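Local coordinates for RagA protein (PDB 6SLN) that probably imports nutrients, likely peptides, across the outer membrane as a TonB-dependent receptor of Porphyromonas gingivalis, at residues S143-I146 / H147-S151. Residues are numbered along the deposited sequence; the frame is centred on the assembly and turned at random.
Sequences SVEI and HGTGS
Glu145 and Thr149 are joined by a side-chain hydrogen bond across the turn where strand 143-146 of the plug domain gives way to loop, in the plug-within-a-barrel fold of TonB-dependent receptors. Thr149 OG1 donates to Glu145 OE2 at 2.6 Å, arriving from above the carboxylate, 47° out of its plane; OG1 also lies close to Glu145 OE1, at 2.9 Å, though the bond is to OE2. The extended chain of Glu145 (chi2 178°) spans the distance to the hydroxyl. At the root of the same side chain, Glu145 CB packs 3.6 Å from Gly148 O. Ile146 CG2 lies over one face of the His147 imidazole.

The backbone makes this return possible: His147 adopts a left-handed helical conformation (phi 57°), and Gly148 follows at angles that call for glycine. The incoming strand is held by antiparallel pairing with strand 129-132, the backbone bonds of Glu145 to Gln130 and of His147 to Gly128 carrying it into the turn. Beyond it, the loop is fastened to the barrel wall: Arg705 NH1 bonds His147 O, Asn734 ND2 bonds Thr149 O, and the His147 ring stacks with Tyr703 and bonds Asp738 OD1 through NE2.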
ATOM      1  N   SER A 143     -25.633  -7.505 -17.274  1.00 49.69           N
ATOM      2  CA  SER A 143     -25.349  -6.828 -18.530  1.00 49.91           C
ATOM      3  C   SER A 143     -26.648  -6.272 -19.106  1.00 46.73           C
ATOM      4  O   SER A 143     -27.709  -6.892 -18.988  1.00 58.48           O
ATOM      5  CB  SER A 143     -24.671  -7.778 -19.518  1.00 51.95           C
ATOM      6  OG  SER A 143     -25.535  -8.821 -19.929  1.00 62.25           O
ATOM      7  N   VAL A 144     -26.572  -5.083 -19.693  1.00 45.35           N
ATOM      8  CA  VAL A 144     -27.725  -4.454 -20.329  1.00 47.68           C
ATOM      9  C   VAL A 144     -27.352  -4.028 -21.742  1.00 52.38           C
ATOM     10  O   VAL A 144     -26.279  -3.456 -21.964  1.00 62.30           O
ATOM     11  CB  VAL A 144     -28.238  -3.240 -19.531  1.00 43.66           C
ATOM     12  CG1 VAL A 144     -29.467  -2.693 -20.205  1.00 44.96           C
ATOM     13  CG2 VAL A 144     -28.538  -3.622 -18.072  1.00 42.85           C
ATOM     14  N   GLU A 145     -28.244  -4.310 -22.694  1.00 55.09           N
ATOM     15  CA  GLU A 145     -28.127  -3.850 -24.079  1.00 48.31           C
ATOM     16  C   GLU A 145     -29.491  -3.341 -24.538  1.00 47.45           C
ATOM     17  O   GLU A 145     -30.475  -4.089 -24.503  1.00 49.11           O
ATOM     18  CB  GLU A 145     -27.640  -4.967 -25.018  1.00 40.64           C
ATOM     19  CG  GLU A 145     -26.222  -5.497 -24.756  1.00 42.05           C
ATOM     20  CD  GLU A 145     -25.836  -6.636 -25.690  1.00 48.74           C
ATOM     21  OE1 GLU A 145     -26.747  -7.232 -26.294  1.00 61.23           O
ATOM     22  OE2 GLU A 145     -24.632  -6.951 -25.821  1.00 55.29           O
ATOM     23  N   ILE A 146     -29.547  -2.078 -24.963  1.00 44.12           N
ATOM     24  CA  ILE A 146     -30.772  -1.444 -25.443  1.00 40.38           C
ATOM     25  C   ILE A 146     -30.775  -1.475 -26.970  1.00 41.06           C
ATOM     26  O   ILE A 146     -29.927  -0.838 -27.609  1.00 39.46           O
ATOM     27  CB  ILE A 146     -30.883  -0.005 -24.915  1.00 46.20           C
ATOM     28  CG1 ILE A 146     -31.021  -0.025 -23.386  1.00 46.36           C
ATOM     29  CG2 ILE A 146     -32.015   0.774 -25.630  1.00 40.09           C
ATOM     30  CD1 ILE A 146     -31.023   1.331 -22.749  1.00 43.18           C
ATOM     31  N   HIS A 147     -31.735  -2.203 -27.555  1.00 47.93           N
ATOM     32  CA  HIS A 147     -31.828  -2.399 -29.014  1.00 50.81           C
ATOM     33  C   HIS A 147     -30.542  -3.013 -29.577  1.00 55.70           C
ATOM     34  O   HIS A 147     -29.926  -2.470 -30.496  1.00 67.96           O
ATOM     35  CB  HIS A 147     -32.144  -1.091 -29.753  1.00 50.62           C
ATOM     36  CG  HIS A 147     -33.503  -0.522 -29.481  1.00 56.34           C
ATOM     37  ND1 HIS A 147     -33.805   0.802 -29.721  1.00 58.35           N
ATOM     38  CD2 HIS A 147     -34.639  -1.087 -29.012  1.00 58.63           C
ATOM     39  CE1 HIS A 147     -35.069   1.029 -29.413  1.00 60.01           C
ATOM     40  NE2 HIS A 147     -35.599  -0.100 -28.980  1.00 59.07           N
ATOM     41  N   GLY A 148     -30.117  -4.139 -29.003  1.00 50.63           N
ATOM     42  CA  GLY A 148     -29.021  -4.913 -29.557  1.00 39.78           C
ATOM     43  C   GLY A 148     -27.652  -4.482 -29.068  1.00 49.74           C
ATOM     44  O   GLY A 148     -27.487  -3.554 -28.272  1.00 59.98           O
ATOM     45  N   THR A 149     -26.638  -5.197 -29.560  1.00 48.14           N
ATOM     46  CA  THR A 149     -25.244  -4.836 -29.329  1.00 44.87           C
ATOM     47  C   THR A 149     -24.845  -3.838 -30.399  1.00 57.14           C
ATOM     48  O   THR A 149     -24.913  -4.149 -31.592  1.00 59.91           O
ATOM     49  CB  THR A 149     -24.320  -6.052 -29.393  1.00 49.68           C
ATOM     50  OG1 THR A 149     -24.757  -7.042 -28.458  1.00 69.72           O
ATOM     51  CG2 THR A 149     -22.896  -5.662 -29.044  1.00 48.12           C
ATOM     52  N   GLY A 150     -24.445  -2.647 -29.986  1.00 56.85           N
ATOM     53  CA  GLY A 150     -24.103  -1.669 -30.994  1.00 41.54           C
ATOM     54  C   GLY A 150     -22.680  -1.725 -31.507  1.00 47.93           C
ATOM     55  O   GLY A 150     -22.320  -0.912 -32.365  1.00 45.45           O
ATOM     56  N   SER A 151     -21.846  -2.648 -31.022  1.00 46.74           N
ATOM     57  CA  SER A 151     -20.440  -2.570 -31.393  1.00 44.94           C
ATOM     58  C   SER A 151     -19.756  -3.898 -31.122  1.00 40.25           C
ATOM     59  O   SER A 151     -20.090  -4.599 -30.171  1.00 46.72           O
ATOM     60  CB  SER A 151     -19.729  -1.440 -30.641  1.00 49.70           C
ATOM     61  OG  SER A 151     -18.316  -1.602 -30.640  1.00 53.04           O
TER